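Local coordinates for nucleoside-diphosphate-sugar pyrophosphorylase (PDB 4EVW), which probably transfers a nucleotidyl group onto a sugar phosphate, making a nucleotide-activated sugar and releasing pyrophosphate, at residues A[26-31]-A[239-244]; A[104-109]-A[178-183]; A[133-138]-A[222-227]. The protein carries 1 engineered substitution. All blocks are in the same frame, centred on the assembly; numbering follows the deposited sequence.

Contact 1: A[26-31]-A[239-244]; sequences EAHGQT and TDFLRQ
Glu-26 meets segment 239-244, the end of helix 235-243 and the residue after it, through its carbonyl, whose O lies 3.9 Å from Leu-242 CD1 and accepts a hydrogen bond from Tyr-238 OH one turn earlier in the helix. Ala-27, buried, aims its methyl at the helix and wedges it between two side chains: CB is 3.5 Å from Leu-242 CD1, tight for two carbons, and 3.6 Å from Phe-241 CE2. His-28 carries the polar part. Its imidazole donates from NE2 to Phe-241 O at 2.7 Å, with an N-H...O angle of 154°, the acceptor lying near the ring plane at the edge. The same edge serves a second purpose: CD2 stands over one face of the Phe-241 ring, offset toward its rim, in a T-shaped pair with centroids 5.0 Å apart and planes at 81°. Phe-241 reaches this place because its CG is anti to the backbone N (chi1 -177°), which carries the ring out to Ala-27 and His-28; His-35 and Phe-117 also pack on it. His-28 CE1 approaches Leu-242 O at 3.5 Å. Beyond the histidine the chain turns back through Gly-29, and Gln-30 N bonds to Ala-27 O while Ala-27 N bonds to Gln-30 O. This is a two-residue beta hairpin with a type I' turn, its first turn residue bonded to a carbonyl in the last turn of the C-terminal helix 235-243.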
loop_
_atom_site.group_PDB
_atom_site.type_symbol
_atom_site.label_atom_id
_atom_site.label_comp_id
_atom_site.label_asym_id
_atom_site.label_seq_id
_atom_site.Cartn_x
_atom_site.Cartn_y
_atom_site.Cartn_z
ATOM N N GLU A 26 3.172 11.750 16.406
ATOM C CA GLU A 26 4.171 10.977 17.135
ATOM C C GLU A 26 3.581 9.975 18.119
ATOM O O GLU A 26 2.479 10.155 18.633
ATOM C CB GLU A 26 5.125 11.929 17.867
ATOM C CG GLU A 26 5.912 12.850 16.933
ATOM C CD GLU A 26 6.791 13.849 17.672
ATOM O OE1 GLU A 26 7.581 13.420 18.541
ATOM O OE2 GLU A 26 6.698 15.060 17.378
ATOM N N ALA A 27 4.327 8.903 18.358
ATOM C CA ALA A 27 3.911 7.866 19.284
ATOM C C ALA A 27 5.132 7.065 19.711
ATOM O O ALA A 27 5.922 6.618 18.876
ATOM C CB ALA A 27 2.876 6.944 18.631
ATOM N N HIS A 28 5.295 6.914 21.019
ATOM C CA HIS A 28 6.400 6.143 21.570
ATOM C C HIS A 28 7.782 6.550 21.070
ATOM O O HIS A 28 8.654 5.700 20.876
ATOM C CB HIS A 28 6.156 4.664 21.290
ATOM C CG HIS A 28 4.805 4.192 21.727
ATOM N ND1 HIS A 28 4.359 4.317 23.024
ATOM C CD2 HIS A 28 3.797 3.606 21.037
ATOM C CE1 HIS A 28 3.135 3.830 23.117
ATOM N NE2 HIS A 28 2.770 3.392 21.925
ATOM N N GLY A 29 7.980 7.847 20.853
ATOM C CA GLY A 29 9.281 8.327 20.422
ATOM C C GLY A 29 9.534 8.554 18.944
ATOM O O GLY A 29 10.610 9.027 18.575
ATOM N N GLN A 30 8.572 8.223 18.088
ATOM C CA GLN A 30 8.764 8.434 16.660
ATOM C C GLN A 30 7.454 8.641 15.907
ATOM O O GLN A 30 6.381 8.276 16.389
ATOM C CB GLN A 30 9.554 7.267 16.055
ATOM C CG GLN A 30 8.899 5.908 16.185
ATOM C CD GLN A 30 9.799 4.784 15.695
ATOM O OE1 GLN A 30 9.370 3.636 15.583
ATOM N NE2 GLN A 30 11.053 5.111 15.405
ATOM N N THR A 31 7.554 9.235 14.721
ATOM C CA THR A 31 6.388 9.518 13.895
ATOM C C THR A 31 5.735 8.261 13.347
ATOM O O THR A 31 6.377 7.220 13.216
ATOM C CB THR A 31 6.755 10.427 12.707
ATOM O OG1 THR A 31 7.725 9.770 11.879
ATOM C CG2 THR A 31 7.327 11.751 13.210
ATOM N N THR A 239 -5.188 6.443 19.102
ATOM C CA THR A 239 -5.331 6.564 20.549
ATOM C C THR A 239 -4.979 5.226 21.195
ATOM O O THR A 239 -4.249 5.181 22.186
ATOM C CB THR A 239 -6.777 6.953 20.933
ATOM O OG1 THR A 239 -7.063 8.265 20.434
ATOM C CG2 THR A 239 -6.959 6.942 22.445
ATOM N N ASP A 240 -5.489 4.138 20.622
ATOM C CA ASP A 240 -5.213 2.804 21.146
ATOM C C ASP A 240 -3.724 2.488 21.078
ATOM O O ASP A 240 -3.170 1.885 21.995
ATOM C CB ASP A 240 -5.994 1.737 20.371
ATOM C CG ASP A 240 -7.495 1.856 20.559
ATOM O OD1 ASP A 240 -7.923 2.353 21.621
ATOM O OD2 ASP A 240 -8.246 1.437 19.651
ATOM N N PHE A 241 -3.077 2.890 19.986
ATOM C CA PHE A 241 -1.648 2.644 19.821
ATOM C C PHE A 241 -0.868 3.434 20.863
ATOM O O PHE A 241 0.178 2.993 21.339
ATOM C CB PHE A 241 -1.195 3.049 18.416
ATOM C CG PHE A 241 0.252 2.757 18.136
ATOM C CD1 PHE A 241 0.749 1.460 18.232
ATOM C CD2 PHE A 241 1.118 3.782 17.761
ATOM C CE1 PHE A 241 2.088 1.187 17.959
ATOM C CE2 PHE A 241 2.459 3.520 17.486
ATOM C CZ PHE A 241 2.945 2.219 17.585
ATOM N N LEU A 242 -1.387 4.606 21.214
ATOM C CA LEU A 242 -0.750 5.464 22.206
ATOM C C LEU A 242 -0.765 4.816 23.598
ATOM O O LEU A 242 0.134 5.051 24.405
ATOM C CB LEU A 242 -1.462 6.821 22.245
ATOM C CG LEU A 242 -0.665 8.090 21.913
ATOM C CD1 LEU A 242 0.569 7.756 21.097
ATOM C CD2 LEU A 242 -1.565 9.058 21.161
ATOM N N ARG A 243 -1.779 3.999 23.872
ATOM C CA ARG A 243 -1.885 3.331 25.168
ATOM C C ARG A 243 -1.042 2.059 25.243
ATOM O O ARG A 243 -0.621 1.652 26.324
ATOM C CB ARG A 243 -3.339 2.965 25.477
ATOM C CG ARG A 243 -4.304 4.135 25.559
ATOM C CD ARG A 243 -5.630 3.667 26.139
ATOM N NE ARG A 243 -6.064 2.406 25.543
ATOM C CZ ARG A 243 -6.979 2.296 24.584
ATOM N NH1 ARG A 243 -7.578 3.379 24.104
ATOM N NH2 ARG A 243 -7.291 1.101 24.100
ATOM N N GLN A 244 -0.804 1.431 24.096
ATOM C CA GLN A 244 -0.023 0.199 24.050
ATOM C C GLN A 244 1.405 0.387 24.555
ATOM O O GLN A 244 2.342 0.066 23.794
ATOM C CB GLN A 244 -0.011 -0.355 22.622
ATOM C CG GLN A 244 -1.379 -0.807 22.143
ATOM C CD GLN A 244 -2.030 -1.774 23.109
ATOM O OE1 GLN A 244 -1.462 -2.818 23.435
ATOM N NE2 GLN A 244 -3.225 -1.435 23.576
#

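Contact 2: A[104-109]-A[178-183]; sequences DYQGSI and NRKEDY
Lys-180 NZ donates to Tyr-105 O at 2.8 Å, meeting the carbonyl almost head-on (C=O...N angle 167°). The lysine leaves its backbone with CG anti to N and bends at chi3 (73°), which brings the ammonium back over the 104-109 loop; there Gln-106 NE2 lies 3.8 Å from NZ, and Glu-181 OE2 forms a long salt bridge with it. Asp-104 stands further off and may add to the negative potential around the ammonium. Gln-106 is itself held by its amide: NE2 gives a nearly straight, in-plane bond of 2.9 Å to Asp-104 OD1, and its bent chain crosses Lys-180 and Glu-181. A second direct bond comes from the start of the helix, where Lys-180 N donates to Gly-107 O at 2.9 Å. One residue on, water 1 accepts from Glu-181 N and donates to Gln-106 O, with a weak second bond to Gln-106 OE1; two N-H groups of the first helical turn thus find acceptors in the loop, one directly and one through water. The loop is braced from within by Tyr-105, whose ring has Gly-107 N over the centre of one face and whose OH donates to Ser-108 O at 2.6 Å. Ser-108 then passes close to segment 178-183, its CA 3.2 Å from Asn-178 O. Deeper, Ile-109 CD1 reaches Tyr-183 CG at 3.7 Å, while Tyr-183 OH bonds to Ala-88 O in helix 87-100. Here the loop leading into strand 109-111 lies against the strand-to-helix junction after strand 174-177, its antiparallel neighbour in the central mixed sheet, and supplies acceptors to the N-terminal turn of helix 180-191.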
loop_
_atom_site.group_PDB
_atom_site.type_symbol
_atom_site.label_atom_id
_atom_site.label_comp_id
_atom_site.label_asym_id
_atom_site.label_seq_id
_atom_site.Cartn_x
_atom_site.Cartn_y
_atom_site.Cartn_z
ATOM N N ASP A 104 14.788 4.549 -14.736
ATOM C CA ASP A 104 14.185 3.511 -15.573
ATOM C C ASP A 104 14.126 2.226 -14.759
ATOM O O ASP A 104 15.052 1.420 -14.783
ATOM C CB ASP A 104 15.039 3.310 -16.829
ATOM C CG ASP A 104 14.390 2.381 -17.848
ATOM O OD1 ASP A 104 13.236 1.952 -17.632
ATOM O OD2 ASP A 104 15.044 2.089 -18.873
ATOM N N TYR A 105 13.036 2.040 -14.024
ATOM C CA TYR A 105 12.887 0.855 -13.186
ATOM C C TYR A 105 11.831 -0.084 -13.764
ATOM O O TYR A 105 10.716 0.340 -14.065
ATOM C CB TYR A 105 12.493 1.286 -11.774
ATOM C CG TYR A 105 12.284 0.131 -10.841
ATOM C CD1 TYR A 105 13.370 -0.569 -10.314
ATOM C CD2 TYR A 105 10.997 -0.290 -10.509
ATOM C CE1 TYR A 105 13.182 -1.658 -9.482
ATOM C CE2 TYR A 105 10.795 -1.384 -9.676
ATOM C CZ TYR A 105 11.892 -2.062 -9.166
ATOM O OH TYR A 105 11.705 -3.141 -8.338
ATOM N N GLN A 106 12.171 -1.362 -13.904
ATOM C CA GLN A 106 11.230 -2.324 -14.476
ATOM C C GLN A 106 10.975 -3.524 -13.571
ATOM O O GLN A 106 10.398 -4.523 -14.004
ATOM C CB GLN A 106 11.761 -2.827 -15.822
ATOM C CG GLN A 106 12.018 -1.735 -16.855
ATOM C CD GLN A 106 10.753 -1.008 -17.266
ATOM O OE1 GLN A 106 9.658 -1.568 -17.211
ATOM N NE2 GLN A 106 10.898 0.241 -17.697
ATOM N N GLY A 107 11.389 -3.422 -12.318
ATOM C CA GLY A 107 11.225 -4.539 -11.407
ATOM C C GLY A 107 9.897 -4.623 -10.686
ATOM O O GLY A 107 8.896 -4.039 -11.104
ATOM N N SER A 108 9.899 -5.360 -9.584
ATOM C CA SER A 108 8.698 -5.556 -8.796
ATOM C C SER A 108 8.345 -4.315 -7.995
ATOM O O SER A 108 9.185 -3.441 -7.770
ATOM C CB SER A 108 8.908 -6.712 -7.818
ATOM O OG SER A 108 9.851 -6.348 -6.825
ATOM N N ILE A 109 7.084 -4.218 -7.598
ATOM C CA ILE A 109 6.687 -3.130 -6.729
ATOM C C ILE A 109 5.827 -3.716 -5.627
ATOM O O ILE A 109 4.972 -4.575 -5.857
ATOM C CB ILE A 109 5.935 -1.979 -7.431
ATOM C CG1 ILE A 109 4.688 -2.490 -8.133
ATOM C CG2 ILE A 109 6.871 -1.252 -8.395
ATOM C CD1 ILE A 109 3.815 -1.347 -8.608
ATOM N N ASN A 178 4.963 -8.632 -9.149
ATOM C CA ASN A 178 6.294 -9.037 -9.598
ATOM C C ASN A 178 6.876 -8.109 -10.669
ATOM O O ASN A 178 8.093 -7.955 -10.760
ATOM C CB ASN A 178 6.259 -10.477 -10.124
ATOM C CG ASN A 178 7.645 -11.035 -10.372
ATOM O OD1 ASN A 178 8.515 -10.963 -9.502
ATOM N ND2 ASN A 178 7.858 -11.596 -11.556
ATOM N N ARG A 179 6.010 -7.493 -11.470
ATOM C CA ARG A 179 6.458 -6.577 -12.524
ATOM C C ARG A 179 5.687 -5.264 -12.520
ATOM O O ARG A 179 4.457 -5.260 -12.521
ATOM C CB ARG A 179 6.314 -7.228 -13.905
ATOM C CG ARG A 179 7.218 -8.434 -14.119
ATOM C CD ARG A 179 7.161 -8.931 -15.560
ATOM N NE ARG A 179 8.244 -9.869 -15.843
ATOM C CZ ARG A 179 9.274 -9.609 -16.644
ATOM N NH1 ARG A 179 9.366 -8.435 -17.256
ATOM N NH2 ARG A 179 10.221 -10.521 -16.825
ATOM N N LYS A 180 6.418 -4.153 -12.522
ATOM C CA LYS A 180 5.802 -2.831 -12.534
ATOM C C LYS A 180 4.866 -2.738 -13.733
ATOM O O LYS A 180 3.771 -2.184 -13.634
ATOM C CB LYS A 180 6.873 -1.736 -12.649
ATOM C CG LYS A 180 6.306 -0.319 -12.686
ATOM C CD LYS A 180 7.331 0.718 -13.150
ATOM C CE LYS A 180 7.612 0.607 -14.645
ATOM N NZ LYS A 180 8.513 1.701 -15.113
ATOM N N GLU A 181 5.297 -3.282 -14.868
ATOM C CA GLU A 181 4.472 -3.220 -16.071
ATOM C C GLU A 181 3.111 -3.897 -15.936
ATOM O O GLU A 181 2.140 -3.450 -16.553
ATOM C CB GLU A 181 5.231 -3.777 -17.284
ATOM C CG GLU A 181 6.226 -2.775 -17.877
ATOM C CD GLU A 181 5.620 -1.386 -18.067
ATOM O OE1 GLU A 181 4.602 -1.265 -18.784
ATOM O OE2 GLU A 181 6.163 -0.416 -17.495
ATOM N N ASP A 182 3.029 -4.960 -15.138
ATOM C CA ASP A 182 1.751 -5.641 -14.933
ATOM C C ASP A 182 0.825 -4.745 -14.118
ATOM O O ASP A 182 -0.383 -4.696 -14.361
ATOM C CB ASP A 182 1.939 -6.978 -14.208
ATOM C CG ASP A 182 2.638 -8.016 -15.066
ATOM O OD1 ASP A 182 2.540 -7.933 -16.308
ATOM O OD2 ASP A 182 3.276 -8.923 -14.495
ATOM N N TYR A 183 1.388 -4.042 -13.141
ATOM C CA TYR A 183 0.590 -3.121 -12.343
ATOM C C TYR A 183 0.015 -2.038 -13.251
ATOM O O TYR A 183 -1.179 -1.749 -13.211
ATOM C CB TYR A 183 1.434 -2.425 -11.269
ATOM C CG TYR A 183 0.638 -1.367 -10.539
ATOM C CD1 TYR A 183 -0.130 -1.696 -9.422
ATOM C CD2 TYR A 183 0.580 -0.053 -11.017
ATOM C CE1 TYR A 183 -0.947 -0.749 -8.803
ATOM C CE2 TYR A 183 -0.236 0.899 -10.407
ATOM C CZ TYR A 183 -0.995 0.544 -9.301
ATOM O OH TYR A 183 -1.828 1.464 -8.709
HETATM O O HOH W 1 8.071 -4.097 -15.395
#

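Contact 3: A[133-138]-A[222-227]; sequences YLEVFQ and HLIARH
Val-136 bonds to the neighbouring strand through both its backbone N and its backbone O: its N donates to His-222 O at 2.8 Å, nearly straight at 171°, and its O accepts from Ile-224 N at 2.8 Å. With His-222 N to Leu-134 O at 2.9 Å, this gives the staggered ladder of a parallel strand pair. On one side of the sheet Glu-135 and His-222 are paired. Glu-135 runs extended, CG anti to N (chi1 -176°), crossing Ile-224, whose CG2 is 3.8 Å from Glu-135 CG; its carboxylate is tied to Arg-118 by a salt bridge and to Thr-172 by a hydrogen bond. Tyr-133 and His-222 lie alongside, and water 2 links Tyr-133 OH, Glu-135 OE2 and His-222 ND1. Val-136 and Leu-223 occupy the reverse side. Past the ladder, water 3 bridges Gln-138 N and Ile-224 O, while Arg-226 CD reaches Phe-137 CD2 at 3.6 Å, the ring also meeting Trp-144 and Phe-231. Strand 132-138 is thus flanked by 219-223, parallel to it, and by the antiparallel strands 169-172 and 174-177.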
loop_
_atom_site.group_PDB
_atom_site.type_symbol
_atom_site.label_atom_id
_atom_site.label_comp_id
_atom_site.label_asym_id
_atom_site.label_seq_id
_atom_site.Cartn_x
_atom_site.Cartn_y
_atom_site.Cartn_z
ATOM N N TYR A 133 1.126 -11.023 -5.211
ATOM C CA TYR A 133 0.423 -11.594 -4.076
ATOM C C TYR A 133 -0.096 -10.517 -3.151
ATOM O O TYR A 133 0.441 -9.408 -3.094
ATOM C CB TYR A 133 1.320 -12.573 -3.297
ATOM C CG TYR A 133 2.222 -11.929 -2.269
ATOM C CD1 TYR A 133 3.486 -11.444 -2.614
ATOM C CD2 TYR A 133 1.799 -11.788 -0.949
ATOM C CE1 TYR A 133 4.309 -10.840 -1.655
ATOM C CE2 TYR A 133 2.603 -11.189 0.007
ATOM C CZ TYR A 133 3.853 -10.716 -0.348
ATOM O OH TYR A 133 4.639 -10.131 0.615
ATOM N N LEU A 134 -1.163 -10.856 -2.440
ATOM C CA LEU A 134 -1.787 -9.950 -1.490
ATOM C C LEU A 134 -1.558 -10.530 -0.115
ATOM O O LEU A 134 -1.825 -11.707 0.117
ATOM C CB LEU A 134 -3.302 -9.860 -1.723
ATOM C CG LEU A 134 -3.813 -9.274 -3.037
ATOM C CD1 LEU A 134 -3.979 -10.377 -4.080
ATOM C CD2 LEU A 134 -5.150 -8.582 -2.774
ATOM N N GLU A 135 -1.054 -9.711 0.795
ATOM C CA GLU A 135 -0.843 -10.169 2.157
ATOM C C GLU A 135 -2.206 -10.057 2.822
ATOM O O GLU A 135 -2.886 -9.036 2.688
ATOM C CB GLU A 135 0.160 -9.268 2.856
ATOM C CG GLU A 135 0.533 -9.713 4.247
ATOM C CD GLU A 135 1.521 -8.762 4.873
ATOM O OE1 GLU A 135 1.112 -7.635 5.223
ATOM O OE2 GLU A 135 2.709 -9.133 4.991
ATOM N N VAL A 136 -2.618 -11.102 3.528
ATOM C CA VAL A 136 -3.927 -11.091 4.168
ATOM C C VAL A 136 -3.903 -11.591 5.608
ATOM O O VAL A 136 -2.941 -12.224 6.044
ATOM C CB VAL A 136 -4.938 -11.968 3.372
ATOM C CG1 VAL A 136 -5.149 -11.395 1.973
ATOM C CG2 VAL A 136 -4.431 -13.414 3.280
ATOM N N PHE A 137 -4.962 -11.277 6.350
ATOM C CA PHE A 137 -5.104 -11.749 7.719
ATOM C C PHE A 137 -6.564 -12.153 7.895
ATOM O O PHE A 137 -7.426 -11.784 7.093
ATOM C CB PHE A 137 -4.711 -10.674 8.752
ATOM C CG PHE A 137 -5.693 -9.547 8.871
ATOM C CD1 PHE A 137 -5.760 -8.556 7.899
ATOM C CD2 PHE A 137 -6.551 -9.474 9.962
ATOM C CE1 PHE A 137 -6.663 -7.510 8.011
ATOM C CE2 PHE A 137 -7.461 -8.430 10.084
ATOM C CZ PHE A 137 -7.517 -7.447 9.107
ATOM N N GLN A 138 -6.831 -12.930 8.936
ATOM C CA GLN A 138 -8.183 -13.399 9.213
ATOM C C GLN A 138 -8.882 -12.244 9.925
ATOM O O GLN A 138 -8.743 -12.082 11.135
ATOM C CB GLN A 138 -8.110 -14.628 10.121
ATOM C CG GLN A 138 -9.285 -15.577 9.989
ATOM C CD GLN A 138 -9.176 -16.476 8.771
ATOM O OE1 GLN A 138 -8.336 -17.376 8.720
ATOM N NE2 GLN A 138 -10.027 -16.234 7.779
ATOM N N HIS A 222 -0.890 -14.362 0.920
ATOM C CA HIS A 222 0.029 -14.809 1.947
ATOM C C HIS A 222 -0.628 -14.434 3.258
ATOM O O HIS A 222 -0.815 -13.255 3.560
ATOM C CB HIS A 222 1.390 -14.140 1.859
ATOM C CG HIS A 222 2.326 -14.594 2.935
ATOM N ND1 HIS A 222 2.816 -13.749 3.904
ATOM C CD2 HIS A 222 2.796 -15.829 3.237
ATOM C CE1 HIS A 222 3.545 -14.442 4.763
ATOM N NE2 HIS A 222 3.547 -15.705 4.380
ATOM N N LEU A 223 -0.986 -15.451 4.029
ATOM C CA LEU A 223 -1.665 -15.256 5.301
ATOM C C LEU A 223 -0.734 -14.978 6.472
ATOM O O LEU A 223 0.210 -15.729 6.712
ATOM C CB LEU A 223 -2.501 -16.498 5.617
ATOM C CG LEU A 223 -3.254 -16.495 6.948
ATOM C CD1 LEU A 223 -4.345 -15.433 6.915
ATOM C CD2 LEU A 223 -3.858 -17.870 7.197
ATOM N N ILE A 224 -0.988 -13.892 7.196
ATOM C CA ILE A 224 -0.179 -13.588 8.372
ATOM C C ILE A 224 -1.113 -13.580 9.571
ATOM O O ILE A 224 -2.338 -13.544 9.415
ATOM C CB ILE A 224 0.553 -12.217 8.286
ATOM C CG1 ILE A 224 -0.452 -11.064 8.288
ATOM C CG2 ILE A 224 1.440 -12.177 7.047
ATOM C CD1 ILE A 224 0.202 -9.700 8.449
ATOM N N ALA A 225 -0.530 -13.631 10.764
ATOM C CA ALA A 225 -1.307 -13.640 11.999
ATOM C C ALA A 225 -1.715 -12.217 12.384
ATOM O O ALA A 225 -1.010 -11.256 12.085
ATOM C CB ALA A 225 -0.488 -14.277 13.115
ATOM N N ARG A 226 -2.851 -12.087 13.060
ATOM C CA ARG A 226 -3.348 -10.777 13.461
ATOM C C ARG A 226 -2.357 -9.965 14.290
ATOM O O ARG A 226 -2.317 -8.738 14.186
ATOM C CB ARG A 226 -4.656 -10.927 14.243
ATOM C CG ARG A 226 -5.300 -9.595 14.613
ATOM C CD ARG A 226 -5.676 -8.805 13.366
ATOM N NE ARG A 226 -6.380 -7.561 13.676
ATOM C CZ ARG A 226 -5.786 -6.415 13.986
ATOM N NH1 ARG A 226 -4.461 -6.334 14.032
ATOM N NH2 ARG A 226 -6.523 -5.342 14.249
ATOM N N HIS A 227 -1.548 -10.639 15.104
ATOM C CA HIS A 227 -0.582 -9.934 15.939
ATOM C C HIS A 227 0.614 -9.400 15.159
ATOM O O HIS A 227 1.444 -8.672 15.708
ATOM C CB HIS A 227 -0.079 -10.839 17.070
ATOM C CG HIS A 227 0.821 -11.945 16.611
ATOM N ND1 HIS A 227 0.347 -13.153 16.149
ATOM C CD2 HIS A 227 2.171 -12.019 16.538
ATOM C CE1 HIS A 227 1.366 -13.923 15.811
ATOM N NE2 HIS A 227 2.484 -13.258 16.037
HETATM O O HOH W 2 3.808 -10.722 3.194
HETATM O O HOH W 3 -4.871 -13.883 10.517
#

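Contact 1 closes the longest span, joining the hairpin 26-31 to the C-terminal helix 235-243, and both other contacts are nested inside it. Contacts 2 and 3 instead alternate along the chain, in the order 104-109, 133-138, 178-183, 222-227. These two share the mixed sheet: strand 174-177, which precedes the helix of contact 2, pairs antiparallel with both 109-111 and 132-138, the latter paired in contact 3 with 219-223. The nearest atoms of contacts 2 and 3 are about 6 Å apart. Contacts 1 and 2 lie on opposite sides of the chain's centre, centres about 34 Å apart, and contact 3 is about 23 Å from each, centre to centre. Contact 1 thus ties the chain's two end regions together, outside the sheet.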